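Side-chain contacts in nitroreductase (Bacteroides fragilis NCTC 9343, PDB 3EK3), which is an FMN-binding flavoprotein of the nitroreductase family and probably carries out NAD(P)H-linked oxidoreductase chemistry: residues Y39-M44 with C113-E118; M44-W49 with P104-A109. One frame throughout, in Å; residues are numbered along the deposited sequence.

In the fold
Contacts 1 and 2 share Met44, and their centres lie about 9 Å apart. Both join the loop between helix 27-38 and strand 50-54 to helix 109-126 or the turn that leads into it from strand 96-102. Along the chain, both segments of contact 2 fall between those of contact 1, apart from the shared Met44: 39-44 reaches the buried helix body at 113-118, while 44-49 meets the more exposed turn 104-109. Trp49 packs against Ala40, and Ser42 OG probably accepts a hydrogen bond from Glu47 N, which ties the two halves of the loop together. Both contacts touch one FMN and the second subunit, and so help to build a cofactor site shared across the dimer.

Contact 1: residues Y39-M44 with C113-E118. With FMN (flavin mononucleotide), chain B.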
loop_
_atom_site.group_PDB
_atom_site.type_symbol
_atom_site.label_atom_id
_atom_site.label_comp_id
_atom_site.label_asym_id
_atom_site.label_seq_id
_atom_site.Cartn_x
_atom_site.Cartn_y
_atom_site.Cartn_z
ATOM N N TYR A 39 3.031 4.909 10.904
ATOM C CA TYR A 39 3.431 3.568 11.346
ATOM C C TYR A 39 3.480 2.484 10.256
ATOM O O TYR A 39 3.877 1.327 10.524
ATOM C CB TYR A 39 2.523 3.125 12.515
ATOM C CG TYR A 39 3.034 3.557 13.861
ATOM C CD1 TYR A 39 2.804 4.847 14.345
ATOM C CD2 TYR A 39 3.773 2.688 14.646
ATOM C CE1 TYR A 39 3.297 5.240 15.576
ATOM C CE2 TYR A 39 4.284 3.079 15.869
ATOM C CZ TYR A 39 4.047 4.360 16.327
ATOM O OH TYR A 39 4.524 4.746 17.553
ATOM N N ALA A 40 3.138 2.858 9.018
ATOM C CA ALA A 40 3.283 1.976 7.874
ATOM C C ALA A 40 4.751 1.556 7.648
ATOM O O ALA A 40 5.708 2.269 8.005
ATOM C CB ALA A 40 2.706 2.649 6.551
ATOM N N PRO A 41 4.937 0.389 7.040
ATOM C CA PRO A 41 6.271 -0.032 6.726
ATOM C C PRO A 41 6.774 0.863 5.601
ATOM O O PRO A 41 5.957 1.350 4.804
ATOM C CB PRO A 41 6.088 -1.465 6.198
ATOM C CG PRO A 41 4.660 -1.529 5.701
ATOM C CD PRO A 41 3.900 -0.590 6.632
ATOM N N SER A 42 8.072 1.104 5.593
ATOM C CA SER A 42 8.743 1.778 4.452
ATOM C C SER A 42 10.030 1.097 4.138
ATOM O O SER A 42 10.734 0.594 5.017
ATOM C CB SER A 42 8.976 3.275 4.728
ATOM O OG SER A 42 9.919 3.510 5.770
ATOM N N GLY A 43 10.406 1.109 2.849
ATOM C CA GLY A 43 11.607 0.436 2.427
ATOM C C GLY A 43 12.782 1.015 3.161
ATOM O O GLY A 43 12.920 2.252 3.231
HETATM N N MSE A 44 13.609 0.128 3.723
HETATM C CA MSE A 44 14.838 0.512 4.471
HETATM C C MSE A 44 14.562 1.380 5.699
HETATM O O MSE A 44 15.478 2.021 6.244
HETATM C CB MSE A 44 15.821 1.218 3.525
HETATM C CG MSE A 44 16.288 0.330 2.386
HETATM SE SE MSE A 44 17.486 -1.056 3.026
HETATM C CE MSE A 44 18.839 0.083 3.746
ATOM N N CYS A 113 4.100 4.848 0.090
ATOM C CA CYS A 113 2.946 5.733 0.229
ATOM C C CYS A 113 1.651 4.963 0.294
ATOM O O CYS A 113 0.791 5.295 1.091
ATOM C CB CYS A 113 2.873 6.738 -0.909
ATOM S SG CYS A 113 4.242 7.921 -0.854
ATOM N N ALA A 114 1.525 3.926 -0.546
ATOM C CA ALA A 114 0.299 3.116 -0.574
ATOM C C ALA A 114 0.107 2.400 0.748
ATOM O O ALA A 114 -1.050 2.256 1.266
ATOM C CB ALA A 114 0.346 2.114 -1.766
ATOM N N CYS A 115 1.214 1.932 1.330
ATOM C CA CYS A 115 1.096 1.287 2.661
ATOM C C CYS A 115 0.558 2.251 3.710
ATOM O O CYS A 115 -0.309 1.901 4.516
ATOM C CB CYS A 115 2.416 0.699 3.118
ATOM S SG CYS A 115 2.959 -0.757 2.199
ATOM N N ALA A 116 1.104 3.453 3.725
ATOM C CA ALA A 116 0.679 4.526 4.627
ATOM C C ALA A 116 -0.807 4.825 4.394
ATOM O O ALA A 116 -1.611 4.929 5.332
ATOM C CB ALA A 116 1.558 5.800 4.383
ATOM N N ILE A 117 -1.172 4.941 3.127
ATOM C CA ILE A 117 -2.525 5.292 2.736
ATOM C C ILE A 117 -3.491 4.209 3.212
ATOM O O ILE A 117 -4.533 4.525 3.817
ATOM C CB ILE A 117 -2.640 5.537 1.234
ATOM C CG1 ILE A 117 -2.008 6.891 0.891
ATOM C CG2 ILE A 117 -4.115 5.524 0.799
ATOM C CD1 ILE A 117 -1.763 7.107 -0.587
ATOM N N GLU A 118 -3.154 2.938 2.977
ATOM C CA GLU A 118 -4.016 1.845 3.411
ATOM C C GLU A 118 -4.218 1.868 4.920
ATOM O O GLU A 118 -5.349 1.716 5.362
ATOM C CB GLU A 118 -3.514 0.499 2.902
ATOM C CG GLU A 118 -4.421 -0.718 3.125
ATOM C CD GLU A 118 -5.789 -0.604 2.465
ATOM O OE1 GLU A 118 -5.949 0.259 1.621
ATOM O OE2 GLU A 118 -6.742 -1.362 2.804
HETATM N N1 FMN B . 12.253 -5.921 4.778
HETATM C C2 FMN B . 13.085 -6.965 4.448
HETATM O O2 FMN B . 13.603 -7.655 5.332
HETATM N N3 FMN B . 13.400 -7.254 3.138
HETATM C C4 FMN B . 12.885 -6.495 2.143
HETATM O O4 FMN B . 13.013 -6.921 0.984
HETATM C C4A FMN B . 12.022 -5.440 2.471
HETATM N N5 FMN B . 11.473 -4.674 1.475
HETATM C C5A FMN B . 10.594 -3.647 1.754
HETATM C C6 FMN B . 10.031 -2.919 0.705
HETATM C C7 FMN B . 9.112 -1.903 0.956
HETATM C C7M FMN B . 8.340 -1.247 -0.189
HETATM C C8 FMN B . 8.734 -1.648 2.280
HETATM C C8M FMN B . 7.439 -0.914 2.540
HETATM C C9 FMN B . 9.299 -2.384 3.327
HETATM C C9A FMN B . 10.227 -3.391 3.081
HETATM N N10 FMN B . 10.824 -4.137 4.111
HETATM C C10 FMN B . 11.672 -5.174 3.801
HETATM C "C1'" FMN B . 10.452 -3.902 5.555
HETATM C "C2'" FMN B . 11.065 -2.590 6.058
HETATM O "O2'" FMN B . 12.454 -2.755 6.282
HETATM C "C3'" FMN B . 10.388 -2.242 7.373
HETATM O "O3'" FMN B . 9.051 -1.892 7.091
HETATM C "C4'" FMN B . 11.050 -1.043 8.081
HETATM O "O4'" FMN B . 12.352 -1.392 8.532
HETATM C "C5'" FMN B . 10.210 -0.581 9.269
HETATM O "O5'" FMN B . 10.119 -1.617 10.239
HETATM P P FMN B . 8.696 -2.200 10.752
HETATM O O1P FMN B . 7.853 -1.050 11.142
HETATM O O2P FMN B . 8.976 -3.244 11.848
HETATM O O3P FMN B . 7.989 -2.827 9.576
#
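Ala40 and Pro41 pack on Cys115 and Ala116 of helix 109-126, a buried apolar contact of the FMN-dependent nitroreductase fold, at the dimer interface. No hydrogen bond joins the two segments. The Ala40 methyl is set down on the helix backbone between two residues: its CB lies 3.3 Å from Ala116 N and, tighter than usual for carbons, 3.4 Å from Ala116 CA. The same methyl meets the CB atoms of both Cys115 and Ala116, each at 4.0 Å. Trp49 lies against Ala40 and Ala116, and Trp133 of the second subunit packs on Cys115. One polar atom, Pro41 O, is buried here without a hydrogen-bonding partner in the model.

The loop also meets the cofactor and polar partners: Gly43 N donates to Asp112 OD1 and also lies 3.3 Å from C8 of the flavin, while Pro41 CB approaches the ribityl chain, 3.1 Å from FMN O3'. The proline ring thus stands between cofactor and helix. On the helix side its CG meets Cys115 SG at 4.0 Å, the thiol lying anti to its own carbonyl carbon (chi1 -70°).

Contact 2: residues M44-W49 with P104-A109; sequences MHYETW and PKQWWA. With FMN (flavin mononucleotide), chain B.
Gln106 and Trp108 of the turn before helix 109-126 meet Tyr46 and Met44 of the facing loop by van der Waals contact alone. The Gln106 side chain runs from the Trp108 ring to Tyr46. Its CB sits over the centre of the Trp108 ring system, 3.4 Å above the plane. From there CG, anti to the carbonyl carbon (chi1 -46°), comes to 4.1 Å from Tyr46 CE2, and a bend at chi2 (-57°) carries the amide on along that same ring carbon. CD passes it at a similar distance, and NE2 at the tip comes to 3.6 Å from Tyr46 CE2. The two side chains cross at about a right angle, with amide and phenol planes 39° apart.

Tyr46 CE2 also approaches the edge of the Trp108 ring near CZ2, and Met44 CG, of a selenomethionine, reaches CZ2 obliquely at 4.3 Å. Met44 CB meanwhile lies over the centre of the Tyr46 ring, 3.4 Å above it. The turn itself is type I, closed by the bond from Ala109 N to Gln106 O (3.0 Å), and places Trp108 at the helix N-cap.

Both segments reach FMN: Trp108 CB lies 3.9 Å from the flavin methyl C7M, and His45 CB packs by O4' of the ribityl chain. Asn135 of the second subunit also packs on Trp108. The arrangement belongs to the FMN site of a nitroreductase-family dimer, where loops of one subunit flank a cofactor that is hydrogen-bonded by the other, among others through Arg14, Ser16 and Lys179 of that second subunit.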
loop_
_atom_site.group_PDB
_atom_site.type_symbol
_atom_site.label_atom_id
_atom_site.label_comp_id
_atom_site.label_asym_id
_atom_site.label_seq_id
_atom_site.Cartn_x
_atom_site.Cartn_y
_atom_site.Cartn_z
HETATM N N MSE A 44 13.609 0.128 3.723
HETATM C CA MSE A 44 14.838 0.512 4.471
HETATM C C MSE A 44 14.562 1.380 5.699
HETATM O O MSE A 44 15.478 2.021 6.244
HETATM C CB MSE A 44 15.821 1.218 3.525
HETATM C CG MSE A 44 16.288 0.330 2.386
HETATM SE SE MSE A 44 17.486 -1.056 3.026
HETATM C CE MSE A 44 18.839 0.083 3.746
ATOM N N HIS A 45 13.303 1.392 6.160
ATOM C CA HIS A 45 12.853 2.328 7.182
ATOM C C HIS A 45 13.287 3.767 6.825
ATOM O O HIS A 45 13.612 4.560 7.693
ATOM C CB HIS A 45 13.366 1.886 8.562
ATOM C CG HIS A 45 12.721 2.601 9.704
ATOM N ND1 HIS A 45 11.365 2.822 9.765
ATOM C CD2 HIS A 45 13.259 3.232 10.782
ATOM C CE1 HIS A 45 11.089 3.512 10.862
ATOM N NE2 HIS A 45 12.219 3.777 11.489
ATOM N N TYR A 46 13.290 4.123 5.546
ATOM C CA TYR A 46 13.690 5.491 5.203
ATOM C C TYR A 46 12.726 6.573 5.710
ATOM O O TYR A 46 13.173 7.688 5.975
ATOM C CB TYR A 46 13.931 5.652 3.716
ATOM C CG TYR A 46 15.170 5.004 3.186
ATOM C CD1 TYR A 46 16.319 4.906 3.956
ATOM C CD2 TYR A 46 15.231 4.573 1.862
ATOM C CE1 TYR A 46 17.447 4.350 3.464
ATOM C CE2 TYR A 46 16.395 4.018 1.337
ATOM C CZ TYR A 46 17.490 3.905 2.150
ATOM O OH TYR A 46 18.651 3.368 1.666
ATOM N N GLU A 47 11.427 6.279 5.820
ATOM C CA GLU A 47 10.435 7.287 6.240
ATOM C C GLU A 47 10.615 8.634 5.534
ATOM O O GLU A 47 10.569 9.692 6.186
ATOM C CB GLU A 47 10.514 7.542 7.740
ATOM C CG GLU A 47 10.177 6.374 8.588
ATOM C CD GLU A 47 10.328 6.653 10.068
ATOM O OE1 GLU A 47 11.483 6.722 10.550
ATOM O OE2 GLU A 47 9.277 6.754 10.758
ATOM N N THR A 48 10.848 8.607 4.221
ATOM C CA THR A 48 11.080 9.832 3.481
ATOM C C THR A 48 9.759 10.505 3.070
ATOM O O THR A 48 9.754 11.610 2.535
ATOM C CB THR A 48 11.963 9.573 2.238
ATOM O OG1 THR A 48 11.471 8.406 1.565
ATOM C CG2 THR A 48 13.394 9.351 2.658
ATOM N N TRP A 49 8.650 9.823 3.308
ATOM C CA TRP A 49 7.322 10.337 2.968
ATOM C C TRP A 49 6.988 11.621 3.729
ATOM O O TRP A 49 7.595 11.951 4.760
ATOM C CB TRP A 49 6.228 9.296 3.263
ATOM C CG TRP A 49 6.358 8.524 4.584
ATOM C CD1 TRP A 49 6.769 9.000 5.806
ATOM C CD2 TRP A 49 6.083 7.146 4.776
ATOM N NE1 TRP A 49 6.772 8.005 6.721
ATOM C CE2 TRP A 49 6.352 6.849 6.119
ATOM C CE3 TRP A 49 5.624 6.122 3.944
ATOM C CZ2 TRP A 49 6.201 5.576 6.635
ATOM C CZ3 TRP A 49 5.455 4.866 4.472
ATOM C CH2 TRP A 49 5.750 4.605 5.799
ATOM N N PRO A 104 11.223 10.534 -5.071
ATOM C CA PRO A 104 11.167 9.485 -6.061
ATOM C C PRO A 104 12.480 8.683 -6.254
ATOM O O PRO A 104 12.564 7.865 -7.165
ATOM C CB PRO A 104 10.794 10.264 -7.305
ATOM C CG PRO A 104 11.505 11.569 -7.125
ATOM C CD PRO A 104 11.397 11.863 -5.679
ATOM N N LYS A 105 13.426 8.841 -5.343
ATOM C CA LYS A 105 14.738 8.192 -5.417
ATOM C C LYS A 105 14.653 6.671 -5.577
ATOM O O LYS A 105 15.326 6.101 -6.416
ATOM C CB LYS A 105 15.533 8.534 -4.159
ATOM C CG LYS A 105 16.984 8.047 -4.151
ATOM C CD LYS A 105 17.792 8.569 -2.945
ATOM C CE LYS A 105 17.817 10.114 -2.855
ATOM N NZ LYS A 105 18.703 10.584 -1.760
ATOM N N GLN A 106 13.856 6.010 -4.757
ATOM C CA GLN A 106 13.754 4.532 -4.777
ATOM C C GLN A 106 12.592 4.087 -5.628
ATOM O O GLN A 106 11.550 4.756 -5.655
ATOM C CB GLN A 106 13.579 3.961 -3.372
ATOM C CG GLN A 106 14.510 4.519 -2.292
ATOM C CD GLN A 106 15.989 4.375 -2.591
ATOM O OE1 GLN A 106 16.406 3.524 -3.361
ATOM N NE2 GLN A 106 16.793 5.231 -1.980
ATOM N N TRP A 107 12.705 2.922 -6.254
ATOM C CA TRP A 107 11.678 2.516 -7.220
ATOM C C TRP A 107 10.377 2.190 -6.529
ATOM O O TRP A 107 9.300 2.274 -7.129
ATOM C CB TRP A 107 12.140 1.365 -8.120
ATOM C CG TRP A 107 12.344 0.032 -7.472
ATOM C CD1 TRP A 107 13.538 -0.515 -7.116
ATOM C CD2 TRP A 107 11.343 -0.967 -7.192
ATOM N NE1 TRP A 107 13.347 -1.779 -6.626
ATOM C CE2 TRP A 107 12.014 -2.083 -6.650
ATOM C CE3 TRP A 107 9.959 -1.038 -7.371
ATOM C CZ2 TRP A 107 11.346 -3.244 -6.280
ATOM C CZ3 TRP A 107 9.267 -2.190 -6.949
ATOM C CH2 TRP A 107 9.968 -3.275 -6.411
ATOM N N TRP A 108 10.474 1.837 -5.249
ATOM C CA TRP A 108 9.318 1.495 -4.444
ATOM C C TRP A 108 8.686 2.694 -3.719
ATOM O O TRP A 108 7.833 2.509 -2.820
ATOM C CB TRP A 108 9.727 0.437 -3.421
ATOM C CG TRP A 108 10.791 0.905 -2.485
ATOM C CD1 TRP A 108 10.630 1.685 -1.370
ATOM C CD2 TRP A 108 12.183 0.597 -2.561
ATOM N NE1 TRP A 108 11.854 1.898 -0.774
ATOM C CE2 TRP A 108 12.817 1.240 -1.480
ATOM C CE3 TRP A 108 12.957 -0.175 -3.440
ATOM C CZ2 TRP A 108 14.196 1.136 -1.243
ATOM C CZ3 TRP A 108 14.314 -0.280 -3.211
ATOM C CH2 TRP A 108 14.924 0.382 -2.124
ATOM N N ALA A 109 9.108 3.906 -4.076
ATOM C CA ALA A 109 8.584 5.131 -3.415
ATOM C C ALA A 109 7.055 5.177 -3.280
ATOM O O ALA A 109 6.520 5.524 -2.214
ATOM C CB ALA A 109 9.065 6.372 -4.140
HETATM N N1 FMN B . 12.253 -5.921 4.778
HETATM C C2 FMN B . 13.085 -6.965 4.448
HETATM O O2 FMN B . 13.603 -7.655 5.332
HETATM N N3 FMN B . 13.400 -7.254 3.138
HETATM C C4 FMN B . 12.885 -6.495 2.143
HETATM O O4 FMN B . 13.013 -6.921 0.984
HETATM C C4A FMN B . 12.022 -5.440 2.471
HETATM N N5 FMN B . 11.473 -4.674 1.475
HETATM C C5A FMN B . 10.594 -3.647 1.754
HETATM C C6 FMN B . 10.031 -2.919 0.705
HETATM C C7 FMN B . 9.112 -1.903 0.956
HETATM C C7M FMN B . 8.340 -1.247 -0.189
HETATM C C8 FMN B . 8.734 -1.648 2.280
HETATM C C8M FMN B . 7.439 -0.914 2.540
HETATM C C9 FMN B . 9.299 -2.384 3.327
HETATM C C9A FMN B . 10.227 -3.391 3.081
HETATM N N10 FMN B . 10.824 -4.137 4.111
HETATM C C10 FMN B . 11.672 -5.174 3.801
HETATM C "C1'" FMN B . 10.452 -3.902 5.555
HETATM C "C2'" FMN B . 11.065 -2.590 6.058
HETATM O "O2'" FMN B . 12.454 -2.755 6.282
HETATM C "C3'" FMN B . 10.388 -2.242 7.373
HETATM O "O3'" FMN B . 9.051 -1.892 7.091
HETATM C "C4'" FMN B . 11.050 -1.043 8.081
HETATM O "O4'" FMN B . 12.352 -1.392 8.532
HETATM C "C5'" FMN B . 10.210 -0.581 9.269
HETATM O "O5'" FMN B . 10.119 -1.617 10.239
HETATM P P FMN B . 8.696 -2.200 10.752
HETATM O O1P FMN B . 7.853 -1.050 11.142
HETATM O O2P FMN B . 8.976 -3.244 11.848
HETATM O O3P FMN B . 7.989 -2.827 9.576
#